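Local atomic coordinates of peroxisomal acyl-coenzyme A oxidase 1 (Arabidopsis thaliana, PDB entry 1W07), a protein that catalyses the FAD-dependent desaturation of long- and medium-chain acyl-CoAs to 2-trans-enoyl-CoAs in peroxisomes, reducing oxygen to hydrogen peroxide. Residues 9-14 with 303-308; 323-328 with 332-337; 559-564 with 590-595. The protein carries 1 engineered substitution. One frame throughout, in Å; residues are numbered along the deposited sequence. Where two conformers were deposited one is given.

Contact 1: residues 9-14 with 303-308; sequences DERNKA and ATRYSA
Glu-10 sets its CG anti to the carbonyl carbon (chi1 -78°) and then bends at chi2, which lays the methylene against Ala-308 while the carboxylate carries on past it to its polar partners; CG lies 4.1 Å from Ala-308 CB. The contact seats the short N-terminal helix 8-12 on the last turns of helix 278-309, a helix of the acyl-CoA oxidase C-alpha1 domain. Beyond the methyl contact, the carboxylate works as a hub. Its OE2 forms a salt bridge 2.9 Å from Lys-13 NZ, which meets the oxygen from above the carboxylate plane, 40° out of it, and it also takes a hydrogen bond from Gln-323 NE2. OE1 pairs with Arg-597. Replacing Glu-10 by alanine is likely to leave Lys-13, Arg-597 and Gln-323 without their shared carboxylate and a gap beside the Ala-308 methyl.

Beside this pair, the guanidinium planes of Arg-11 and Arg-305 stand 79° apart. Arg-305 NE lies in the plane of the Arg-11 group, at its edge, 3.7 Å from Arg-11 NH2. The shared carboxylate of Asp-605 probably offsets the like charges: OD2 forms a salt bridge with Arg-11 NE and OD1 with Arg-305 NH1. Within helix 278-309, Ser-307 OG donates to Ala-303 O at 2.6 Å, and Ser-307 N approaches that same oxygen from the opposite face of its carbonyl plane at 2.8 Å.

Contact 2: residues 323-328 with 332-337; sequences QVIDYK and NRLFPL. With FAD (flavin-adenine dinucleotide), chain C.
Ile-325 supplies the apolar part of this contact through a single methyl. Its CD1 reaches Leu-334 CD2 and Phe-335 CE2, each at 4.4 Å, and it meets the phenylalanine at the ring edge, near the ring plane. CG1 lies anti to the backbone N and the chain stays extended, which carries CD1 out to the helix although the bond to CB does not aim there.

The hydrogen bond between the segments belongs to the backbone. Asn-332 N donates to Lys-328 O at 2.8 Å, with an N-H...O angle of 151°, closing the first turn of helix 328-363; Tyr-327 occupies the N-cap position. The side chain of Asn-332 heads off instead to Tyr-593, with OD1 bonded to its hydroxyl.

Cofactor contacts come from both segments. The adenine lies over one face of the Tyr-327 ring, displaced toward the rim, with Tyr-327 CE1 3.4 Å from FAD C6A. Beside it, Val-324 CG1 comes within 3.2 Å of the ribose oxygen FAD O4B. A bend at chi3 (67°) turns the Arg-333 guanidinium to the ribose hydroxyls: NH1 makes weak bonds to FAD O2B at 3.3 Å and to FAD O3B at 3.2 Å, the latter strongly bent (124°). Arg-333 NE is held in turn by Glu-394.

Ser-144, Thr-422 and Asp-426 of the second subunit also bond the FAD, so the cofactor bridges the dimer interface. On the protein side, the turn 323-328 and the start of helix 328-363 sit between helix 278-309, helix 370-398 and helix 579-596.

Contact 3: residues 559-564 with 590-595; sequences YALYLL and RSLYTQ
Leu-561 and Leu-592 cross at about a right angle, methyl to methyl, with Leu-561 CD1 3.9 Å from Leu-592 CD1. In both residues the bond to CB aims at the opposing helix, and the two side chains reach into the interface from facing sides. Their CA atoms are 9.7 Å apart, the nearest pair of the two segments. That spacing leaves the branched side chains to fill the gap, while the backbones themselves do not meet.

The neighbouring pair, Tyr-562 and Tyr-593, meets obliquely and unequally. Tyr-593 sends the end of its ring across, and its hydroxyl approaches the Tyr-562 ring obliquely, with OH 3.8 Å from Tyr-562 CD1. The first torsion of Tyr-562 (chi1 176°) places CG beside the carbonyl carbon, and CD1 is the ring atom that the Tyr-593 hydroxyl meets. The contact is van der Waals; the hydroxyl's polar partner is Asn-332 OD1. That bond probably holds the hydroxyl beside Pro-336, which both tyrosines touch.

Within helix 579-596 the amide of Gln-595 folds back on the preceding turn. Its NE2 donates to Ser-591 OG at 2.8 Å, with the oxygen almost exactly in the amide plane (1° out of it).

The two segments run in nearly opposite senses, judging by their CA traces, and belong to helices 548-566 and 579-596 of the C-terminal helical region. Leu-592 also packs on Asn-554 and Ile-558 of the former, and Trp-477 touches Leu-561. Helix 516-538 lies against Tyr-559 and Ala-560, and helix 328-363 packs against both tyrosines through Pro-336.

How the contacts relate
Along the chain the three contacts follow in series, all on one side of the chain's centre. Contact 1 ends on helix 278-309, and contact 2 takes up the connection to helix 328-363, the next helix. Their centres are 12 Å apart, and the side chain of Gln-323 joins them, its amide reaching Ala-308 O. The centres of contacts 2 and 3 are 11 Å apart, and the two touch at Asn-332 with Tyr-593 and at Lys-328 with Thr-594, joining the C-alpha1 domain to the C-terminal helices. Contacts 1 and 3, with centres 19 Å apart, do not touch. Contact 2 therefore sits in the middle, holding the FAD adenosine end, and both it and contact 3 reach the second subunit.

Contact 1: residues 9-14 with 303-308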
loop_
_atom_site.group_PDB
_atom_site.type_symbol
_atom_site.label_atom_id
_atom_site.label_comp_id
_atom_site.label_asym_id
_atom_site.label_seq_id
_atom_site.Cartn_x
_atom_site.Cartn_y
_atom_site.Cartn_z
ATOM N N ASP B 9 20.801 24.277 -6.001
ATOM C CA ASP B 9 21.058 24.114 -7.426
ATOM C C ASP B 9 19.819 23.596 -8.151
ATOM O O ASP B 9 19.504 24.039 -9.258
ATOM C CB ASP B 9 22.235 23.156 -7.648
ATOM C CG ASP B 9 22.588 22.998 -9.111
ATOM O OD1 ASP B 9 22.792 24.033 -9.778
ATOM O OD2 ASP B 9 22.657 21.848 -9.604
ATOM N N GLU B 10 19.104 22.657 -7.531
ATOM C CA GLU B 10 17.891 22.106 -8.141
ATOM C C GLU B 10 16.872 23.222 -8.363
ATOM O O GLU B 10 16.242 23.307 -9.412
ATOM C CB GLU B 10 17.276 21.023 -7.241
ATOM C CG GLU B 10 17.989 19.689 -7.318
ATOM C CD GLU B 10 18.016 19.133 -8.734
ATOM O OE1 GLU B 10 17.001 19.285 -9.435
ATOM O OE2 GLU B 10 19.041 18.544 -9.144
ATOM N N ARG B 11 16.725 24.080 -7.361
ATOM C CA ARG B 11 15.788 25.182 -7.454
ATOM C C ARG B 11 16.211 26.192 -8.527
ATOM O O ARG B 11 15.373 26.899 -9.094
ATOM C CB ARG B 11 15.636 25.857 -6.086
ATOM C CG ARG B 11 15.180 24.863 -5.000
ATOM C CD ARG B 11 14.504 25.507 -3.777
ATOM N NE ARG B 11 13.678 24.508 -3.082
ATOM C CZ ARG B 11 14.064 23.774 -2.040
ATOM N NH1 ARG B 11 15.280 23.916 -1.507
ATOM N NH2 ARG B 11 13.249 22.839 -1.562
ATOM N N ASN B 12 17.506 26.259 -8.822
ATOM C CA ASN B 12 17.978 27.179 -9.844
ATOM C C ASN B 12 17.762 26.590 -11.231
ATOM O O ASN B 12 17.871 27.291 -12.225
ATOM C CB ASN B 12 19.456 27.530 -9.640
ATOM C CG ASN B 12 19.671 28.499 -8.492
ATOM O OD1 ASN B 12 18.767 29.253 -8.129
ATOM N ND2 ASN B 12 20.877 28.502 -7.931
ATOM N N LYS B 13 17.437 25.302 -11.303
ATOM C CA LYS B 13 17.185 24.680 -12.598
ATOM C C LYS B 13 15.780 24.986 -13.105
ATOM O O LYS B 13 15.478 24.768 -14.280
ATOM C CB LYS B 13 17.346 23.167 -12.519
ATOM C CG LYS B 13 18.777 22.709 -12.392
ATOM C CD LYS B 13 18.804 21.203 -12.226
ATOM C CE LYS B 13 20.207 20.674 -11.961
ATOM N NZ LYS B 13 20.184 19.205 -11.674
ATOM N N ALA B 14 14.925 25.487 -12.217
ATOM C CA ALA B 14 13.541 25.798 -12.572
ATOM C C ALA B 14 13.454 26.688 -13.799
ATOM O O ALA B 14 14.196 27.661 -13.919
ATOM C CB ALA B 14 12.833 26.471 -11.392
ATOM N N ALA B 303 8.926 12.518 -1.890
ATOM C CA ALA B 303 9.674 11.645 -2.776
ATOM C C ALA B 303 10.484 12.434 -3.790
ATOM O O ALA B 303 11.619 12.045 -4.104
ATOM C CB ALA B 303 8.723 10.653 -3.484
ATOM N N THR B 304 9.948 13.553 -4.286
ATOM C CA THR B 304 10.684 14.365 -5.263
ATOM C C THR B 304 11.946 14.968 -4.641
ATOM O O THR B 304 13.030 14.871 -5.214
ATOM C CB THR B 304 9.784 15.503 -5.876
ATOM O OG1 THR B 304 8.677 14.918 -6.569
ATOM C CG2 THR B 304 10.576 16.332 -6.875
ATOM N N ARG B 305 11.825 15.577 -3.465
ATOM C CA ARG B 305 13.002 16.161 -2.834
ATOM C C ARG B 305 14.014 15.080 -2.476
ATOM O O ARG B 305 15.203 15.209 -2.779
ATOM C CB ARG B 305 12.596 16.962 -1.590
ATOM C CG ARG B 305 11.793 18.223 -1.907
ATOM C CD ARG B 305 11.377 18.944 -0.638
ATOM N NE ARG B 305 10.755 20.233 -0.925
ATOM C CZ ARG B 305 10.044 20.935 -0.055
ATOM N NH1 ARG B 305 9.520 22.097 -0.416
ATOM N NH2 ARG B 305 9.849 20.472 1.170
ATOM N N TYR B 306 13.561 14.000 -1.839
ATOM C CA TYR B 306 14.508 12.948 -1.506
ATOM C C TYR B 306 15.168 12.348 -2.752
ATOM O O TYR B 306 16.327 11.937 -2.700
ATOM C CB TYR B 306 13.830 11.839 -0.716
ATOM C CG TYR B 306 14.804 10.775 -0.277
ATOM C CD1 TYR B 306 15.778 11.050 0.688
ATOM C CD2 TYR B 306 14.769 9.495 -0.830
ATOM C CE1 TYR B 306 16.685 10.074 1.090
ATOM C CE2 TYR B 306 15.675 8.515 -0.436
ATOM C CZ TYR B 306 16.625 8.808 0.521
ATOM O OH TYR B 306 17.516 7.833 0.908
ATOM N N SER B 307 14.436 12.280 -3.864
ATOM C CA SER B 307 14.980 11.714 -5.106
ATOM C C SER B 307 16.095 12.593 -5.666
ATOM O O SER B 307 16.985 12.115 -6.366
ATOM C CB SER B 307 13.886 11.561 -6.164
ATOM O OG SER B 307 12.930 10.576 -5.795
ATOM N N ALA B 308 16.031 13.881 -5.358
ATOM C CA ALA B 308 17.035 14.836 -5.816
ATOM C C ALA B 308 18.249 14.818 -4.890
ATOM O O ALA B 308 19.356 15.174 -5.295
ATOM C CB ALA B 308 16.441 16.233 -5.869
#

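Contact 2: residues 323-328 with 332-337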
loop_
_atom_site.group_PDB
_atom_site.type_symbol
_atom_site.label_atom_id
_atom_site.label_comp_id
_atom_site.label_asym_id
_atom_site.label_seq_id
_atom_site.Cartn_x
_atom_site.Cartn_y
_atom_site.Cartn_z
ATOM N N GLN B 323 21.972 11.366 -9.062
ATOM C CA GLN B 323 20.747 11.557 -8.288
ATOM C C GLN B 323 19.722 10.556 -8.833
ATOM O O GLN B 323 19.547 10.442 -10.056
ATOM C CB GLN B 323 20.244 12.983 -8.475
ATOM C CG GLN B 323 21.164 14.035 -7.879
ATOM C CD GLN B 323 20.890 15.405 -8.450
ATOM O OE1 GLN B 323 21.336 15.723 -9.550
ATOM N NE2 GLN B 323 20.130 16.213 -7.722
ATOM N N VAL B 324 19.037 9.828 -7.953
ATOM C CA VAL B 324 18.089 8.836 -8.437
ATOM C C VAL B 324 16.995 9.446 -9.279
ATOM O O VAL B 324 16.455 8.786 -10.167
ATOM C CB VAL B 324 17.470 7.984 -7.283
ATOM C CG1 VAL B 324 18.580 7.193 -6.598
ATOM C CG2 VAL B 324 16.702 8.862 -6.303
ATOM N N ILE B 325 16.694 10.720 -9.040
ATOM C CA ILE B 325 15.654 11.390 -9.810
ATOM C C ILE B 325 16.024 11.528 -11.295
ATOM O O ILE B 325 15.170 11.871 -12.117
ATOM C CB ILE B 325 15.335 12.775 -9.225
ATOM C CG1 ILE B 325 14.010 13.285 -9.803
ATOM C CG2 ILE B 325 16.462 13.757 -9.528
ATOM C CD1 ILE B 325 13.476 14.544 -9.106
ATOM N N ASP B 326 17.288 11.260 -11.628
ATOM C CA ASP B 326 17.784 11.317 -13.013
ATOM C C ASP B 326 17.439 10.022 -13.785
ATOM O O ASP B 326 17.519 9.988 -15.007
ATOM C CB ASP B 326 19.314 11.460 -13.043
ATOM C CG ASP B 326 19.806 12.884 -12.805
ATOM O OD1 ASP B 326 19.007 13.767 -12.421
ATOM O OD2 ASP B 326 21.023 13.104 -12.999
ATOM N N TYR B 327 17.090 8.954 -13.073
ATOM C CA TYR B 327 16.778 7.670 -13.709
ATOM C C TYR B 327 15.357 7.644 -14.259
ATOM O O TYR B 327 14.410 8.005 -13.560
ATOM C CB TYR B 327 16.970 6.528 -12.702
ATOM C CG TYR B 327 18.410 6.331 -12.250
ATOM C CD1 TYR B 327 18.713 6.101 -10.905
ATOM C CD2 TYR B 327 19.466 6.366 -13.166
ATOM C CE1 TYR B 327 20.029 5.915 -10.484
ATOM C CE2 TYR B 327 20.783 6.178 -12.753
ATOM C CZ TYR B 327 21.059 5.959 -11.409
ATOM O OH TYR B 327 22.369 5.843 -10.993
ATOM N N LYS B 328 15.205 7.213 -15.513
ATOM C CA LYS B 328 13.900 7.162 -16.165
ATOM C C LYS B 328 12.848 6.333 -15.427
ATOM O O LYS B 328 11.670 6.659 -15.476
ATOM C CB LYS B 328 14.059 6.700 -17.626
ATOM C CG LYS B 328 14.443 7.842 -18.570
ATOM C CD LYS B 328 13.299 8.851 -18.671
ATOM C CE LYS B 328 13.654 10.124 -19.456
ATOM N NZ LYS B 328 14.544 11.089 -18.740
ATOM N N ASN B 332 9.380 7.775 -14.296
ATOM C CA ASN B 332 8.169 7.100 -14.760
ATOM C C ASN B 332 7.268 6.705 -13.594
ATOM O O ASN B 332 6.068 6.508 -13.766
ATOM C CB ASN B 332 8.546 5.854 -15.566
ATOM C CG ASN B 332 7.345 5.194 -16.221
ATOM O OD1 ASN B 332 6.592 5.840 -16.948
ATOM N ND2 ASN B 332 7.157 3.902 -15.959
ATOM N N ARG B 333 7.846 6.591 -12.405
ATOM C CA ARG B 333 7.058 6.224 -11.227
ATOM C C ARG B 333 6.589 7.466 -10.454
ATOM O O ARG B 333 5.473 7.499 -9.915
ATOM C CB ARG B 333 7.894 5.324 -10.301
ATOM C CG ARG B 333 8.220 3.948 -10.899
ATOM C CD ARG B 333 9.466 3.334 -10.259
ATOM N NE ARG B 333 9.257 2.988 -8.860
ATOM C CZ ARG B 333 10.235 2.678 -8.011
ATOM N NH1 ARG B 333 11.500 2.674 -8.417
ATOM N NH2 ARG B 333 9.953 2.367 -6.750
ATOM N N LEU B 334 7.434 8.492 -10.431
ATOM C CA LEU B 334 7.158 9.719 -9.690
ATOM C C LEU B 334 6.445 10.827 -10.453
ATOM O O LEU B 334 5.483 11.398 -9.952
ATOM C CB LEU B 334 8.480 10.267 -9.137
ATOM C CG LEU B 334 8.472 11.657 -8.474
ATOM C CD1 LEU B 334 7.682 11.622 -7.176
ATOM C CD2 LEU B 334 9.909 12.075 -8.209
ATOM N N PHE B 335 6.926 11.136 -11.659
ATOM C CA PHE B 335 6.335 12.212 -12.445
ATOM C C PHE B 335 4.849 12.036 -12.766
ATOM O O PHE B 335 4.111 13.017 -12.813
ATOM C CB PHE B 335 7.155 12.439 -13.719
ATOM C CG PHE B 335 8.529 13.025 -13.457
ATOM C CD1 PHE B 335 9.406 13.242 -14.519
ATOM C CD2 PHE B 335 8.948 13.358 -12.166
ATOM C CE1 PHE B 335 10.671 13.778 -14.303
ATOM C CE2 PHE B 335 10.226 13.902 -11.935
ATOM C CZ PHE B 335 11.086 14.110 -13.015
ATOM N N PRO B 336 4.392 10.794 -12.997
ATOM C CA PRO B 336 2.961 10.627 -13.272
ATOM C C PRO B 336 2.172 11.011 -12.007
ATOM O O PRO B 336 1.063 11.542 -12.094
ATOM C CB PRO B 336 2.853 9.141 -13.621
ATOM C CG PRO B 336 4.188 8.868 -14.300
ATOM C CD PRO B 336 5.143 9.581 -13.360
ATOM N N LEU B 337 2.747 10.768 -10.827
ATOM C CA LEU B 337 2.067 11.128 -9.570
ATOM C C LEU B 337 2.079 12.642 -9.346
ATOM O O LEU B 337 1.131 13.222 -8.793
ATOM C CB LEU B 337 2.734 10.424 -8.394
ATOM C CG LEU B 337 2.712 8.882 -8.446
ATOM C CD1 LEU B 337 3.347 8.359 -7.177
ATOM C CD2 LEU B 337 1.281 8.372 -8.597
HETATM P PA FAD C . 18.317 2.957 -3.227
HETATM O O1A FAD C . 19.123 1.929 -3.924
HETATM O O2A FAD C . 18.991 4.185 -2.746
HETATM O O5B FAD C . 17.074 3.352 -4.170
HETATM C C5B FAD C . 16.229 4.466 -3.869
HETATM C C4B FAD C . 15.373 4.811 -5.093
HETATM O O4B FAD C . 16.284 4.985 -6.198
HETATM C C3B FAD C . 14.461 3.639 -5.467
HETATM O O3B FAD C . 13.327 4.124 -6.192
HETATM C C2B FAD C . 15.369 2.812 -6.376
HETATM O O2B FAD C . 14.572 2.050 -7.287
HETATM C C1B FAD C . 16.033 3.947 -7.160
HETATM N N9A FAD C . 17.305 3.502 -7.770
HETATM C C8A FAD C . 18.455 3.305 -7.123
HETATM N N7A FAD C . 19.398 2.931 -7.984
HETATM C C5A FAD C . 18.846 2.899 -9.195
HETATM C C6A FAD C . 19.338 2.590 -10.456
HETATM N N6A FAD C . 20.617 2.273 -10.625
HETATM N N1A FAD C . 18.468 2.664 -11.551
HETATM C C2A FAD C . 17.136 3.047 -11.352
HETATM N N3A FAD C . 16.703 3.329 -10.134
HETATM C C4A FAD C . 17.515 3.264 -9.066
HETATM N N1 FAD C . 21.159 -3.978 5.465
HETATM C C2 FAD C . 22.171 -4.706 6.103
HETATM O O2 FAD C . 23.346 -4.521 5.800
HETATM N N3 FAD C . 21.824 -5.607 7.119
HETATM C C4 FAD C . 20.484 -5.764 7.499
HETATM O O4 FAD C . 20.191 -6.551 8.396
HETATM C C4X FAD C . 19.488 -5.034 6.862
HETATM N N5 FAD C . 18.153 -5.137 7.278
HETATM C C5X FAD C . 17.146 -4.380 6.664
HETATM C C6 FAD C . 15.852 -4.390 7.175
HETATM C C7 FAD C . 14.892 -3.519 6.661
HETATM C C7M FAD C . 13.489 -3.515 7.274
HETATM C C8 FAD C . 15.226 -2.646 5.625
HETATM C C8M FAD C . 14.210 -1.643 5.066
HETATM C C9 FAD C . 16.517 -2.654 5.106
HETATM C C9A FAD C . 17.483 -3.518 5.620
HETATM N N10 FAD C . 18.808 -3.455 5.167
HETATM C C10 FAD C . 19.821 -4.149 5.843
HETATM C "C1'" FAD C . 19.174 -2.586 4.023
HETATM C "C2'" FAD C . 18.704 -3.261 2.729
HETATM O "O2'" FAD C . 19.210 -4.598 2.677
HETATM C "C3'" FAD C . 19.109 -2.531 1.445
HETATM O "O3'" FAD C . 20.530 -2.371 1.402
HETATM C "C4'" FAD C . 18.445 -1.158 1.314
HETATM O "O4'" FAD C . 17.076 -1.203 1.722
HETATM C "C5'" FAD C . 18.525 -0.682 -0.136
HETATM O "O5'" FAD C . 17.697 0.468 -0.306
HETATM P P FAD C . 18.333 1.909 -0.621
HETATM O O1P FAD C . 17.902 2.826 0.457
HETATM O O2P FAD C . 19.781 1.752 -0.886
HETATM O O3P FAD C . 17.557 2.287 -1.978
#

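Contact 3: residues 559-564 with 590-595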
loop_
_atom_site.group_PDB
_atom_site.type_symbol
_atom_site.label_atom_id
_atom_site.label_comp_id
_atom_site.label_asym_id
_atom_site.label_seq_id
_atom_site.Cartn_x
_atom_site.Cartn_y
_atom_site.Cartn_z
ATOM N N TYR B 559 0.152 13.176 -17.634
ATOM C CA TYR B 559 -0.970 12.464 -17.007
ATOM C C TYR B 559 -1.721 11.629 -18.067
ATOM O O TYR B 559 -1.907 10.415 -17.918
ATOM C CB TYR B 559 -1.922 13.478 -16.337
ATOM C CG TYR B 559 -3.131 12.864 -15.640
ATOM C CD1 TYR B 559 -2.995 12.089 -14.479
ATOM C CD2 TYR B 559 -4.401 12.990 -16.189
ATOM C CE1 TYR B 559 -4.110 11.442 -13.891
ATOM C CE2 TYR B 559 -5.510 12.352 -15.623
ATOM C CZ TYR B 559 -5.370 11.588 -14.489
ATOM O OH TYR B 559 -6.497 10.983 -13.963
ATOM N N ALA B 560 -2.122 12.284 -19.151
ATOM C CA ALA B 560 -2.852 11.625 -20.224
ATOM C C ALA B 560 -2.063 10.503 -20.898
ATOM O O ALA B 560 -2.553 9.379 -21.032
ATOM C CB ALA B 560 -3.291 12.657 -21.260
ATOM N N LEU B 561 -0.842 10.800 -21.321
ATOM C CA LEU B 561 -0.020 9.803 -21.995
ATOM C C LEU B 561 0.361 8.653 -21.076
ATOM O O LEU B 561 0.565 7.530 -21.539
ATOM C CB LEU B 561 1.239 10.451 -22.571
ATOM C CG LEU B 561 1.005 11.532 -23.634
ATOM C CD1 LEU B 561 2.340 12.072 -24.143
ATOM C CD2 LEU B 561 0.196 10.933 -24.773
ATOM N N TYR B 562 0.464 8.923 -19.775
ATOM C CA TYR B 562 0.793 7.871 -18.825
ATOM C C TYR B 562 -0.372 6.894 -18.725
ATOM O O TYR B 562 -0.175 5.680 -18.713
ATOM C CB TYR B 562 1.077 8.459 -17.441
ATOM C CG TYR B 562 1.321 7.387 -16.411
ATOM C CD1 TYR B 562 2.496 6.641 -16.431
ATOM C CD2 TYR B 562 0.365 7.090 -15.442
ATOM C CE1 TYR B 562 2.717 5.626 -15.519
ATOM C CE2 TYR B 562 0.576 6.075 -14.513
ATOM C CZ TYR B 562 1.756 5.348 -14.564
ATOM O OH TYR B 562 1.989 4.329 -13.668
ATOM N N LEU B 563 -1.586 7.429 -18.644
ATOM C CA LEU B 563 -2.776 6.579 -18.546
ATOM C C LEU B 563 -2.986 5.820 -19.853
ATOM O O LEU B 563 -3.395 4.657 -19.849
ATOM C CB LEU B 563 -4.016 7.419 -18.225
ATOM C CG LEU B 563 -4.156 8.006 -16.805
ATOM C CD1 LEU B 563 -5.463 8.789 -16.704
ATOM C CD2 LEU B 563 -4.136 6.884 -15.772
ATOM N N LEU B 564 -2.700 6.468 -20.979
ATOM C CA LEU B 564 -2.849 5.800 -22.264
ATOM C C LEU B 564 -1.941 4.570 -22.281
ATOM O O LEU B 564 -2.343 3.482 -22.689
ATOM C CB LEU B 564 -2.476 6.761 -23.392
ATOM C CG LEU B 564 -2.878 6.324 -24.814
ATOM C CD1 LEU B 564 -3.045 7.537 -25.697
ATOM C CD2 LEU B 564 -1.828 5.409 -25.376
ATOM N N ARG B 590 8.321 10.010 -22.664
ATOM C CA ARG B 590 9.735 9.994 -22.267
ATOM C C ARG B 590 10.328 11.411 -22.330
ATOM O O ARG B 590 10.953 11.901 -21.376
ATOM C CB ARG B 590 10.513 9.078 -23.211
ATOM C CG ARG B 590 11.680 8.348 -22.572
ATOM C CD ARG B 590 12.656 7.838 -23.621
ATOM N NE ARG B 590 11.968 7.258 -24.776
ATOM C CZ ARG B 590 11.266 6.130 -24.746
ATOM N NH1 ARG B 590 11.154 5.443 -23.614
ATOM N NH2 ARG B 590 10.657 5.701 -25.842
ATOM N N SER B 591 10.129 12.067 -23.467
ATOM C CA SER B 591 10.610 13.416 -23.663
ATOM C C SER B 591 10.040 14.370 -22.610
ATOM O O SER B 591 10.758 15.235 -22.108
ATOM C CB SER B 591 10.243 13.897 -25.062
ATOM O OG SER B 591 10.420 15.301 -25.154
ATOM N N LEU B 592 8.758 14.223 -22.275
ATOM C CA LEU B 592 8.127 15.088 -21.268
ATOM C C LEU B 592 8.774 14.879 -19.899
ATOM O O LEU B 592 8.863 15.809 -19.096
ATOM C CB LEU B 592 6.613 14.822 -21.187
ATOM C CG LEU B 592 5.775 15.253 -22.400
ATOM C CD1 LEU B 592 4.351 14.766 -22.246
ATOM C CD2 LEU B 592 5.787 16.760 -22.531
ATOM N N TYR B 593 9.226 13.662 -19.619
ATOM C CA TYR B 593 9.884 13.411 -18.345
ATOM C C TYR B 593 11.179 14.239 -18.301
ATOM O O TYR B 593 11.442 14.961 -17.329
ATOM C CB TYR B 593 10.213 11.928 -18.189
ATOM C CG TYR B 593 9.005 11.021 -17.956
ATOM C CD1 TYR B 593 7.816 11.509 -17.415
ATOM C CD2 TYR B 593 9.086 9.656 -18.214
ATOM C CE1 TYR B 593 6.724 10.649 -17.130
ATOM C CE2 TYR B 593 8.019 8.783 -17.937
ATOM C CZ TYR B 593 6.844 9.285 -17.393
ATOM O OH TYR B 593 5.811 8.404 -17.107
ATOM N N THR B 594 11.981 14.132 -19.360
ATOM C CA THR B 594 13.236 14.869 -19.468
ATOM C C THR B 594 13.010 16.367 -19.342
ATOM O O THR B 594 13.847 17.077 -18.798
ATOM C CB THR B 594 13.914 14.566 -20.804
ATOM O OG1 THR B 594 14.226 13.170 -20.848
ATOM C CG2 THR B 594 15.209 15.397 -20.983
ATOM N N GLN B 595 11.879 16.852 -19.847
ATOM C CA GLN B 595 11.582 18.273 -19.755
ATOM C C GLN B 595 11.171 18.678 -18.343
ATOM O O GLN B 595 11.495 19.770 -17.875
ATOM C CB GLN B 595 10.474 18.648 -20.738
ATOM C CG GLN B 595 10.928 18.621 -22.180
ATOM C CD GLN B 595 9.789 18.754 -23.164
ATOM O OE1 GLN B 595 9.049 19.735 -23.147
ATOM N NE2 GLN B 595 9.645 17.763 -24.035
#